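ADP-ribose pyrophosphatase (Streptococcus suis, PDB 3O8S) probably hydrolyses the pyrophosphate bond of ADP-ribose or a related nucleoside diphosphate derivative, as a member of the Nudix hydrolase family. Local coordinates at residues A[119-133]-A[145-158]. Numbering follows the deposited sequence.
Sequences GLDVEAQRVVAILDK and VTKVFILCRLLGGE. With EDO (1,2-ethanediol), chain D.
Glu123 and Arg153 face each other as a hydrogen-bonded pair in the long antiparallel strand pair 120-132/145-157 of the Nudix fold, whose segment axes run at 166°. Their side chains lie alongside and point the same way. Arg153 is extended from CG to NE and its guanidinium is turned at chi4 (-93°), putting NH1 3.1 Å from Glu123 OE2, a salt bridge whose hydrogen bond is weak; carboxylate and guanidinium planes are 47° apart. Gln125 crosses Arg153, with OE1 at the guanidinium edge.

Three classic bulges interrupt the ladder. At one, Gln125 N and Arg126 N both donate to Leu151 O, at 2.8 and 3.2 Å; Arg126 runs beside Leu151, and its guanidinium hydrogen-bonds Ser198 O of the same chain and salt-bridges Glu202 of the second subunit. At the next, Val128 N donates to Phe149 O while Phe149 N donates to Ala129 O, which lies at the ring edge.

Helix 186-197 packs on Leu131, Phe149 and Leu151, helix 106-118 on Val122 and Ile150. On the latter face Val122 CG2 meets Cys152 CB at 3.8 Å, and Ile130 CG2 meets Thr146 CG2 at 3.5 Å. At the start of strand 120-132, Leu120 CD1 packs 3.8 Å from Leu154 CD1. In the third bulge Asp121 O accepts from both Leu155 N and Gly156 N.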
loop_
_atom_site.group_PDB
_atom_site.type_symbol
_atom_site.label_atom_id
_atom_site.label_comp_id
_atom_site.label_asym_id
_atom_site.label_seq_id
_atom_site.Cartn_x
_atom_site.Cartn_y
_atom_site.Cartn_z
ATOM N N GLY A 119 -12.741 -20.229 3.616
ATOM C CA GLY A 119 -12.384 -21.579 3.187
ATOM C C GLY A 119 -11.834 -21.599 1.768
ATOM O O GLY A 119 -11.704 -22.667 1.160
ATOM N N LEU A 120 -11.477 -20.414 1.238
ATOM C CA LEU A 120 -11.056 -20.297 -0.142
ATOM C C LEU A 120 -9.563 -20.122 -0.360
ATOM O O LEU A 120 -8.904 -19.368 0.354
ATOM C CB LEU A 120 -11.798 -19.111 -0.822
ATOM C CG LEU A 120 -13.352 -19.120 -0.737
ATOM C CD1 LEU A 120 -13.941 -17.897 -1.442
ATOM C CD2 LEU A 120 -13.943 -20.394 -1.326
ATOM N N ASP A 121 -9.058 -20.776 -1.420
ATOM C CA ASP A 121 -7.697 -20.629 -1.924
ATOM C C ASP A 121 -7.750 -19.559 -2.974
ATOM O O ASP A 121 -8.534 -19.665 -3.918
ATOM C CB ASP A 121 -7.143 -21.928 -2.507
ATOM C CG ASP A 121 -7.069 -23.093 -1.534
ATOM O OD1 ASP A 121 -6.626 -22.877 -0.376
ATOM O OD2 ASP A 121 -7.353 -24.237 -1.960
ATOM N N VAL A 122 -6.979 -18.489 -2.775
ATOM C CA VAL A 122 -6.939 -17.364 -3.689
ATOM C C VAL A 122 -5.507 -16.954 -3.908
ATOM O O VAL A 122 -4.623 -17.269 -3.097
ATOM C CB VAL A 122 -7.795 -16.137 -3.201
ATOM C CG1 VAL A 122 -9.265 -16.512 -2.978
ATOM C CG2 VAL A 122 -7.187 -15.450 -1.963
ATOM N N GLU A 123 -5.283 -16.210 -4.977
ATOM C CA GLU A 123 -3.978 -15.633 -5.217
ATOM C C GLU A 123 -4.130 -14.102 -5.234
ATOM O O GLU A 123 -5.035 -13.580 -5.887
ATOM C CB GLU A 123 -3.293 -16.200 -6.478
ATOM C CG GLU A 123 -4.110 -16.225 -7.760
ATOM C CD GLU A 123 -3.376 -16.788 -8.967
ATOM O OE1 GLU A 123 -2.703 -17.840 -8.836
ATOM O OE2 GLU A 123 -3.498 -16.185 -10.057
ATOM N N ALA A 124 -3.326 -13.409 -4.411
ATOM C CA ALA A 124 -3.292 -11.946 -4.315
ATOM C C ALA A 124 -2.835 -11.404 -5.652
ATOM O O ALA A 124 -1.867 -11.916 -6.211
ATOM C CB ALA A 124 -2.356 -11.524 -3.205
ATOM N N GLN A 125 -3.560 -10.433 -6.210
ATOM C CA GLN A 125 -3.265 -10.011 -7.563
ATOM C C GLN A 125 -2.902 -8.545 -7.727
ATOM O O GLN A 125 -1.976 -8.228 -8.463
ATOM C CB GLN A 125 -4.520 -10.307 -8.418
ATOM C CG GLN A 125 -4.276 -10.367 -9.902
ATOM C CD GLN A 125 -5.461 -10.962 -10.616
ATOM O OE1 GLN A 125 -5.481 -12.143 -10.929
ATOM N NE2 GLN A 125 -6.465 -10.151 -10.913
ATOM N N ARG A 126 -3.693 -7.655 -7.144
ATOM C CA ARG A 126 -3.561 -6.251 -7.408
ATOM C C ARG A 126 -3.925 -5.455 -6.191
ATOM O O ARG A 126 -4.853 -5.818 -5.471
ATOM C CB ARG A 126 -4.501 -5.908 -8.622
ATOM C CG ARG A 126 -4.993 -4.435 -8.747
ATOM C CD ARG A 126 -5.854 -4.269 -9.994
ATOM N NE ARG A 126 -4.996 -4.312 -11.190
ATOM C CZ ARG A 126 -5.424 -4.295 -12.441
ATOM N NH1 ARG A 126 -6.724 -4.268 -12.704
ATOM N NH2 ARG A 126 -4.559 -4.290 -13.440
ATOM N N VAL A 127 -3.208 -4.336 -5.978
ATOM C CA VAL A 127 -3.533 -3.395 -4.914
ATOM C C VAL A 127 -4.603 -2.460 -5.497
ATOM O O VAL A 127 -4.325 -1.683 -6.411
ATOM C CB VAL A 127 -2.319 -2.614 -4.328
ATOM C CG1 VAL A 127 -2.748 -1.812 -3.087
ATOM C CG2 VAL A 127 -1.177 -3.566 -3.974
ATOM N N VAL A 128 -5.828 -2.575 -5.001
ATOM C CA VAL A 128 -6.916 -1.702 -5.457
ATOM C C VAL A 128 -6.657 -0.278 -4.919
ATOM O O VAL A 128 -6.744 0.721 -5.643
ATOM C CB VAL A 128 -8.323 -2.221 -5.003
ATOM C CG1 VAL A 128 -9.426 -1.247 -5.412
ATOM C CG2 VAL A 128 -8.619 -3.640 -5.509
ATOM N N ALA A 129 -6.419 -0.215 -3.615
ATOM C CA ALA A 129 -6.274 1.022 -2.850
ATOM C C ALA A 129 -5.604 0.793 -1.514
ATOM O O ALA A 129 -5.709 -0.301 -0.969
ATOM C CB ALA A 129 -7.649 1.616 -2.616
ATOM N N ILE A 130 -4.892 1.826 -1.012
ATOM C CA ILE A 130 -4.263 1.954 0.315
ATOM C C ILE A 130 -4.925 3.181 0.909
ATOM O O ILE A 130 -4.603 4.294 0.517
ATOM C CB ILE A 130 -2.720 2.054 0.281
ATOM C CG1 ILE A 130 -2.107 0.972 -0.578
ATOM C CG2 ILE A 130 -2.108 2.072 1.678
ATOM C CD1 ILE A 130 -1.273 1.558 -1.562
ATOM N N LEU A 131 -5.900 2.991 1.796
ATOM C CA LEU A 131 -6.685 4.115 2.244
ATOM C C LEU A 131 -6.675 4.334 3.726
ATOM O O LEU A 131 -6.712 3.406 4.513
ATOM C CB LEU A 131 -8.149 3.922 1.777
ATOM C CG LEU A 131 -8.396 3.878 0.269
ATOM C CD1 LEU A 131 -9.764 3.296 -0.038
ATOM C CD2 LEU A 131 -8.190 5.264 -0.377
ATOM N N ASP A 132 -6.708 5.591 4.096
ATOM C CA ASP A 132 -6.778 5.998 5.473
ATOM C C ASP A 132 -8.227 5.823 5.950
ATOM O O ASP A 132 -9.130 6.455 5.391
ATOM C CB ASP A 132 -6.297 7.444 5.583
ATOM C CG ASP A 132 -6.376 7.996 6.971
ATOM O OD1 ASP A 132 -5.578 7.562 7.827
ATOM O OD2 ASP A 132 -7.239 8.851 7.209
ATOM N N LYS A 133 -8.450 4.912 6.925
ATOM C CA LYS A 133 -9.760 4.632 7.539
ATOM C C LYS A 133 -10.513 5.928 7.924
ATOM O O LYS A 133 -11.685 6.068 7.569
ATOM C CB LYS A 133 -9.612 3.744 8.793
ATOM C CG LYS A 133 -10.952 3.243 9.327
ATOM C CD LYS A 133 -10.806 2.440 10.595
ATOM C CE LYS A 133 -12.131 1.865 11.037
ATOM N NZ LYS A 133 -12.025 1.229 12.372
ATOM N N VAL A 145 -5.985 3.787 11.185
ATOM C CA VAL A 145 -5.815 2.554 10.414
ATOM C C VAL A 145 -5.571 2.873 8.934
ATOM O O VAL A 145 -6.255 3.724 8.357
ATOM C CB VAL A 145 -7.055 1.606 10.602
ATOM C CG1 VAL A 145 -6.906 0.304 9.822
ATOM C CG2 VAL A 145 -7.337 1.305 12.082
ATOM N N THR A 146 -4.591 2.179 8.328
ATOM C CA THR A 146 -4.310 2.245 6.904
ATOM C C THR A 146 -4.913 0.947 6.355
ATOM O O THR A 146 -4.600 -0.146 6.855
ATOM C CB THR A 146 -2.808 2.460 6.641
ATOM O OG1 THR A 146 -2.486 3.832 6.895
ATOM C CG2 THR A 146 -2.401 2.107 5.197
ATOM N N LYS A 147 -5.834 1.068 5.392
ATOM C CA LYS A 147 -6.527 -0.092 4.841
ATOM C C LYS A 147 -6.014 -0.426 3.468
ATOM O O LYS A 147 -6.066 0.426 2.579
ATOM C CB LYS A 147 -8.036 0.158 4.774
ATOM C CG LYS A 147 -8.706 0.393 6.109
ATOM C CD LYS A 147 -10.130 0.806 5.840
ATOM C CE LYS A 147 -11.144 -0.118 6.443
ATOM N NZ LYS A 147 -10.971 -1.508 5.984
ATOM N N VAL A 148 -5.563 -1.666 3.270
ATOM C CA VAL A 148 -5.078 -2.114 1.949
ATOM C C VAL A 148 -6.127 -3.065 1.349
ATOM O O VAL A 148 -6.397 -4.120 1.919
ATOM C CB VAL A 148 -3.678 -2.784 2.034
ATOM C CG1 VAL A 148 -3.134 -3.104 0.644
ATOM C CG2 VAL A 148 -2.686 -1.908 2.792
ATOM N N PHE A 149 -6.754 -2.659 0.236
ATOM C CA PHE A 149 -7.714 -3.467 -0.506
ATOM C C PHE A 149 -6.948 -4.191 -1.586
ATOM O O PHE A 149 -6.301 -3.544 -2.397
ATOM C CB PHE A 149 -8.836 -2.599 -1.081
ATOM C CG PHE A 149 -9.790 -2.089 -0.025
ATOM C CD1 PHE A 149 -9.500 -0.935 0.700
ATOM C CD2 PHE A 149 -10.968 -2.779 0.265
ATOM C CE1 PHE A 149 -10.373 -0.470 1.671
ATOM C CE2 PHE A 149 -11.849 -2.307 1.234
ATOM C CZ PHE A 149 -11.544 -1.158 1.929
ATOM N N ILE A 150 -6.975 -5.533 -1.564
ATOM C CA ILE A 150 -6.258 -6.379 -2.501
ATOM C C ILE A 150 -7.259 -7.152 -3.367
ATOM O O ILE A 150 -8.124 -7.856 -2.840
ATOM C CB ILE A 150 -5.281 -7.353 -1.753
ATOM C CG1 ILE A 150 -4.301 -6.596 -0.770
ATOM C CG2 ILE A 150 -4.541 -8.328 -2.726
ATOM C CD1 ILE A 150 -3.200 -5.827 -1.427
ATOM N N LEU A 151 -7.105 -7.052 -4.699
ATOM C CA LEU A 151 -7.925 -7.830 -5.595
ATOM C C LEU A 151 -7.286 -9.211 -5.668
ATOM O O LEU A 151 -6.074 -9.310 -5.835
ATOM C CB LEU A 151 -8.086 -7.158 -6.961
ATOM C CG LEU A 151 -8.708 -7.997 -8.073
ATOM C CD1 LEU A 151 -10.235 -8.092 -7.896
ATOM C CD2 LEU A 151 -8.353 -7.422 -9.435
ATOM N N CYS A 152 -8.085 -10.254 -5.401
ATOM C CA CYS A 152 -7.647 -11.644 -5.392
ATOM C C CYS A 152 -8.420 -12.414 -6.411
ATOM O O CYS A 152 -9.593 -12.150 -6.668
ATOM C CB CYS A 152 -7.785 -12.290 -4.015
ATOM S SG CYS A 152 -6.850 -11.484 -2.685
ATOM N N ARG A 153 -7.761 -13.406 -6.958
ATOM C CA ARG A 153 -8.284 -14.280 -7.956
ATOM C C ARG A 153 -8.609 -15.613 -7.278
ATOM O O ARG A 153 -7.756 -16.164 -6.572
ATOM C CB ARG A 153 -7.207 -14.395 -9.038
ATOM C CG ARG A 153 -7.508 -15.368 -10.132
ATOM C CD ARG A 153 -6.375 -15.374 -11.139
ATOM N NE ARG A 153 -6.716 -16.267 -12.235
ATOM C CZ ARG A 153 -6.374 -17.545 -12.294
ATOM N NH1 ARG A 153 -5.583 -18.070 -11.369
ATOM N NH2 ARG A 153 -6.769 -18.293 -13.311
ATOM N N LEU A 154 -9.844 -16.111 -7.469
ATOM C CA LEU A 154 -10.293 -17.370 -6.860
ATOM C C LEU A 154 -9.614 -18.594 -7.493
ATOM O O LEU A 154 -9.610 -18.727 -8.714
ATOM C CB LEU A 154 -11.830 -17.518 -6.985
ATOM C CG LEU A 154 -12.467 -18.801 -6.356
ATOM C CD1 LEU A 154 -12.372 -18.797 -4.821
ATOM C CD2 LEU A 154 -13.900 -18.966 -6.786
ATOM N N LEU A 155 -9.099 -19.512 -6.650
ATOM C CA LEU A 155 -8.528 -20.773 -7.102
ATOM C C LEU A 155 -9.548 -21.858 -6.849
ATOM O O LEU A 155 -9.830 -22.623 -7.746
ATOM C CB LEU A 155 -7.166 -21.111 -6.454
ATOM C CG LEU A 155 -6.003 -20.093 -6.613
ATOM C CD1 LEU A 155 -4.760 -20.603 -5.931
ATOM C CD2 LEU A 155 -5.691 -19.763 -8.094
ATOM N N GLY A 156 -10.164 -21.866 -5.669
ATOM C CA GLY A 156 -11.174 -22.865 -5.313
ATOM C C GLY A 156 -11.473 -22.846 -3.826
ATOM O O GLY A 156 -11.085 -21.917 -3.121
ATOM N N GLY A 157 -12.130 -23.885 -3.351
ATOM C CA GLY A 157 -12.471 -24.084 -1.944
ATOM C C GLY A 157 -13.940 -23.902 -1.682
ATOM O O GLY A 157 -14.721 -23.738 -2.617
ATOM N N GLU A 158 -14.320 -23.915 -0.416
ATOM C CA GLU A 158 -15.711 -23.783 0.023
ATOM C C GLU A 158 -15.751 -23.344 1.471
ATOM O O GLU A 158 -14.806 -23.611 2.212
ATOM C CB GLU A 158 -16.502 -25.107 -0.169
ATOM C CG GLU A 158 -15.942 -26.321 0.548
ATOM C CD GLU A 158 -16.919 -27.481 0.620
ATOM O OE1 GLU A 158 -17.144 -28.137 -0.423
ATOM O OE2 GLU A 158 -17.464 -27.732 1.719
HETATM C C1 EDO D . -16.405 -21.515 -5.691
HETATM O O1 EDO D . -16.370 -21.762 -4.282
HETATM C C2 EDO D . -17.441 -20.442 -6.007
HETATM O O2 EDO D . -17.428 -20.123 -7.408
#